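DNA gyrase, B subunit, truncated (Myxococcus xanthus, PDB 3CWV) probably takes part in the ATP-dependent breakage, passage and rejoining of double-stranded DNA, as the B subunit of a type II topoisomerase (gyrase). Local coordinates at residues T233-W245 and L300-M313. Sequence-based numbering, arbitrary orientation.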
# COMPACT_ATOMS: atom_id res chain seq x y z
N THR A 233 -0.75 -6.90 16.88
CA THR A 233 -2.07 -7.16 16.32
C THR A 233 -3.13 -7.01 17.41
O THR A 233 -2.94 -7.45 18.56
CB THR A 233 -2.11 -8.54 15.65
OG1 THR A 233 -1.17 -8.56 14.56
CG2 THR A 233 -3.50 -8.86 15.08
N TRP A 234 -4.22 -6.35 17.06
CA TRP A 234 -5.36 -6.19 17.96
C TRP A 234 -6.62 -6.47 17.18
O TRP A 234 -6.85 -5.86 16.13
CB TRP A 234 -5.44 -4.77 18.52
CG TRP A 234 -6.71 -4.52 19.29
CD1 TRP A 234 -7.00 -4.94 20.57
CD2 TRP A 234 -7.86 -3.77 18.85
NE1 TRP A 234 -8.25 -4.52 20.94
CE2 TRP A 234 -8.80 -3.80 19.91
CE3 TRP A 234 -8.18 -3.09 17.67
CZ2 TRP A 234 -10.06 -3.16 19.82
CZ3 TRP A 234 -9.43 -2.45 17.58
CH2 TRP A 234 -10.35 -2.49 18.65
N ASP A 235 -7.42 -7.40 17.69
CA ASP A 235 -8.67 -7.75 17.07
C ASP A 235 -8.52 -7.96 15.55
O ASP A 235 -9.35 -7.47 14.79
CB ASP A 235 -9.72 -6.66 17.34
CG ASP A 235 -11.11 -7.22 17.37
OD1 ASP A 235 -11.27 -8.35 17.90
OD2 ASP A 235 -12.04 -6.56 16.85
N GLY A 236 -7.49 -8.69 15.13
CA GLY A 236 -7.30 -9.01 13.71
C GLY A 236 -6.61 -7.94 12.87
O GLY A 236 -6.41 -8.13 11.66
N LEU A 237 -6.24 -6.83 13.53
CA LEU A 237 -5.69 -5.64 12.88
C LEU A 237 -4.22 -5.51 13.25
O LEU A 237 -3.90 -5.47 14.44
CB LEU A 237 -6.41 -4.38 13.39
CG LEU A 237 -7.90 -4.21 13.05
CD1 LEU A 237 -8.34 -2.82 13.39
CD2 LEU A 237 -8.14 -4.48 11.57
N ARG A 238 -3.34 -5.41 12.26
CA ARG A 238 -1.93 -5.21 12.52
C ARG A 238 -1.56 -3.74 12.56
O ARG A 238 -1.93 -2.96 11.68
CB ARG A 238 -1.08 -5.94 11.49
CG ARG A 238 0.41 -5.78 11.74
CD ARG A 238 1.20 -6.38 10.57
NE ARG A 238 2.62 -6.56 10.88
CZ ARG A 238 3.52 -7.03 10.01
NH1 ARG A 238 3.17 -7.35 8.77
NH2 ARG A 238 4.79 -7.15 10.38
N VAL A 239 -0.84 -3.34 13.59
CA VAL A 239 -0.42 -1.96 13.73
C VAL A 239 1.09 -1.97 13.71
O VAL A 239 1.71 -2.71 14.47
CB VAL A 239 -0.93 -1.36 15.03
CG1 VAL A 239 -0.41 0.07 15.23
CG2 VAL A 239 -2.47 -1.39 15.07
N GLN A 240 1.68 -1.21 12.78
CA GLN A 240 3.13 -1.10 12.65
C GLN A 240 3.47 0.37 12.74
O GLN A 240 2.81 1.21 12.13
CB GLN A 240 3.60 -1.64 11.30
CG GLN A 240 3.26 -3.09 11.03
CD GLN A 240 3.46 -3.46 9.58
OE1 GLN A 240 2.56 -3.29 8.74
NE2 GLN A 240 4.65 -3.99 9.26
N CYS A 241 4.50 0.69 13.51
CA CYS A 241 4.81 2.06 13.79
C CYS A 241 6.34 2.24 13.86
O CYS A 241 7.06 1.35 14.32
CB CYS A 241 4.14 2.43 15.12
SG CYS A 241 4.53 4.04 15.68
N ALA A 242 6.82 3.39 13.38
CA ALA A 242 8.25 3.74 13.53
C ALA A 242 8.37 5.22 13.87
O ALA A 242 7.68 6.05 13.28
CB ALA A 242 9.03 3.44 12.26
N LEU A 243 9.27 5.56 14.80
CA LEU A 243 9.51 6.96 15.15
C LEU A 243 11.02 7.25 15.15
O LEU A 243 11.81 6.48 15.68
CB LEU A 243 8.92 7.32 16.52
CG LEU A 243 7.40 7.11 16.73
CD1 LEU A 243 7.15 5.75 17.37
CD2 LEU A 243 6.85 8.20 17.63
N GLN A 244 11.40 8.38 14.57
CA GLN A 244 12.80 8.73 14.42
C GLN A 244 12.96 10.23 14.58
O GLN A 244 12.42 11.00 13.78
CB GLN A 244 13.32 8.29 13.04
CG GLN A 244 14.78 8.71 12.77
CD GLN A 244 15.74 7.99 13.69
OE1 GLN A 244 15.85 6.78 13.65
NE2 GLN A 244 16.41 8.74 14.56
N TRP A 245 13.69 10.63 15.62
CA TRP A 245 13.98 12.02 15.90
C TRP A 245 15.34 12.40 15.34
O TRP A 245 16.29 11.61 15.40
CB TRP A 245 13.96 12.31 17.39
CG TRP A 245 12.60 12.45 17.98
CD1 TRP A 245 11.85 13.59 18.04
CD2 TRP A 245 11.82 11.43 18.60
NE1 TRP A 245 10.66 13.35 18.67
CE2 TRP A 245 10.61 12.02 19.02
CE3 TRP A 245 12.03 10.07 18.84
CZ2 TRP A 245 9.61 11.30 19.66
CZ3 TRP A 245 11.03 9.35 19.49
CH2 TRP A 245 9.84 9.97 19.88
N LEU A 300 10.72 15.06 14.50
CA LEU A 300 10.20 13.68 14.38
C LEU A 300 9.76 13.30 12.97
O LEU A 300 8.97 14.02 12.34
CB LEU A 300 9.02 13.46 15.34
CG LEU A 300 8.37 12.06 15.34
CD1 LEU A 300 9.40 10.96 15.60
CD2 LEU A 300 7.24 11.96 16.34
N THR A 301 10.27 12.18 12.48
CA THR A 301 9.69 11.49 11.34
C THR A 301 9.00 10.25 11.93
O THR A 301 9.66 9.39 12.52
CB THR A 301 10.76 11.10 10.28
OG1 THR A 301 11.41 12.28 9.78
CG2 THR A 301 10.13 10.34 9.09
N ALA A 302 7.68 10.20 11.80
CA ALA A 302 6.89 9.10 12.35
C ALA A 302 5.99 8.49 11.26
O ALA A 302 5.45 9.21 10.40
CB ALA A 302 6.04 9.59 13.54
N ILE A 303 5.87 7.17 11.28
CA ILE A 303 5.03 6.46 10.33
C ILE A 303 4.16 5.49 11.13
O ILE A 303 4.66 4.75 11.99
CB ILE A 303 5.88 5.65 9.32
CG1 ILE A 303 6.92 6.55 8.62
CG2 ILE A 303 4.97 4.97 8.28
CD1 ILE A 303 7.98 5.79 7.87
N VAL A 304 2.85 5.52 10.85
CA VAL A 304 1.88 4.65 11.52
C VAL A 304 0.98 3.97 10.48
O VAL A 304 0.27 4.64 9.76
CB VAL A 304 0.98 5.48 12.49
CG1 VAL A 304 -0.06 4.55 13.14
CG2 VAL A 304 1.82 6.24 13.57
N ALA A 305 1.02 2.64 10.39
CA ALA A 305 0.29 1.90 9.36
C ALA A 305 -0.57 0.84 10.04
O ALA A 305 -0.06 0.02 10.80
CB ALA A 305 1.27 1.21 8.37
N VAL A 306 -1.87 0.86 9.76
CA VAL A 306 -2.74 -0.21 10.26
C VAL A 306 -3.20 -1.02 9.06
O VAL A 306 -3.30 -0.51 7.97
CB VAL A 306 -3.92 0.35 11.12
CG1 VAL A 306 -4.83 1.26 10.29
CG2 VAL A 306 -4.72 -0.80 11.79
N SER A 307 -3.41 -2.32 9.24
CA SER A 307 -3.86 -3.10 8.12
C SER A 307 -4.81 -4.18 8.66
O SER A 307 -4.74 -4.49 9.85
CB SER A 307 -2.66 -3.72 7.39
OG SER A 307 -2.05 -4.76 8.17
N GLY A 308 -5.68 -4.72 7.81
CA GLY A 308 -6.62 -5.74 8.24
C GLY A 308 -7.63 -5.99 7.11
O GLY A 308 -7.52 -5.40 6.03
N PRO A 309 -8.64 -6.84 7.37
CA PRO A 309 -9.66 -7.09 6.34
C PRO A 309 -10.24 -5.75 5.84
O PRO A 309 -10.49 -4.86 6.66
CB PRO A 309 -10.72 -7.90 7.10
CG PRO A 309 -9.92 -8.63 8.19
CD PRO A 309 -8.90 -7.59 8.62
N ARG A 310 -10.42 -5.60 4.52
CA ARG A 310 -10.92 -4.33 3.93
C ARG A 310 -12.21 -3.85 4.58
O ARG A 310 -12.44 -2.63 4.76
CB ARG A 310 -11.17 -4.46 2.41
CG ARG A 310 -9.94 -4.58 1.50
CD ARG A 310 -10.34 -4.32 0.03
NE ARG A 310 -9.24 -4.44 -0.95
CZ ARG A 310 -8.89 -5.58 -1.56
NH1 ARG A 310 -9.51 -6.71 -1.27
NH2 ARG A 310 -7.90 -5.60 -2.45
N ARG A 311 -13.08 -4.80 4.91
CA ARG A 311 -14.39 -4.52 5.50
C ARG A 311 -14.29 -3.88 6.88
O ARG A 311 -15.18 -3.14 7.30
CB ARG A 311 -15.22 -5.80 5.63
CG ARG A 311 -14.61 -6.84 6.59
CD ARG A 311 -15.62 -7.89 7.04
NE ARG A 311 -16.77 -7.30 7.72
CZ ARG A 311 -16.76 -6.81 8.96
NH1 ARG A 311 -15.65 -6.84 9.69
NH2 ARG A 311 -17.87 -6.30 9.48
N GLN A 312 -13.19 -4.18 7.59
CA GLN A 312 -12.92 -3.64 8.93
C GLN A 312 -12.35 -2.22 8.93
O GLN A 312 -12.29 -1.59 9.97
CB GLN A 312 -11.97 -4.57 9.70
CG GLN A 312 -12.63 -5.83 10.31
CD GLN A 312 -11.70 -6.62 11.23
OE1 GLN A 312 -11.14 -6.08 12.19
NE2 GLN A 312 -11.55 -7.91 10.95
N MET A 313 -11.88 -1.74 7.78
CA MET A 313 -11.34 -0.38 7.66
C MET A 313 -12.50 0.61 7.58
O MET A 313 -13.26 0.59 6.61
CB MET A 313 -10.48 -0.23 6.41
CG MET A 313 -9.19 -1.10 6.33
SD MET A 313 -7.97 -0.78 7.63
CE MET A 313 -8.29 -2.24 8.63
O HOH W 1 0.01 -2.89 9.25
O HOH W 2 13.06 13.21 11.44
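Leu300 begins the pairing by lying against the indole of Trp245: its CD1 sits over one ring face, 3.9 Å from the centroid of the five-membered ring, in a CH-pi contact 15° off the ring normal. CG anti to the backbone N (chi1 -180°) turns the branched end of Leu300 across Leu243, whose CB lies 3.8 Å from Leu300 CD1. The indole NE1 is hydrogen-bonded to Val296 O, which fixes the turn of the ring; an alanine in place of Trp245 would probably leave that carbonyl without its donor and Leu300 CD1 without the flat surface it rests on. Thr301 and Gln244 then form a hydrogen-bonded pair, and a water that donates to Gln244 O lies 2.5 Å from Thr301 OG1. Antiparallel pairing continues through Ser307, the strand axes 4.6 Å apart, with eight backbone hydrogen bonds in all. Ala302, Val304 and Val306 face the side of Leu243, Cys241 and Val239, which helix 267-284 covers; Ile303 faces the other way, onto helix 208-217. Val306 CG2 meets Val239 CG2 at 4.0 Å. On the opposite face, a water lies within hydrogen-bonding distance of Ser307 OG and 2.6 Å from Gln240 OE1, while Gln240 NE2 lies over the guanidinium face of Arg238, whose NH2 forms a salt bridge with Asp231. Beyond the strand, Gly308 passes Leu237, where a side chain would run into CD2. That methyl is met by Gln312 OE1, and by Met313 CE at 3.7 Å, beside the type I' turn of Trp234 to Leu237. The two strands are thus the second and middle strands of the five-stranded sheet of what is probably the GyrB transducer domain: backbone hydrogen bonds set the register, apolar groups seat the helices, and waters bridge polar side chains to backbone carbonyls near both ends.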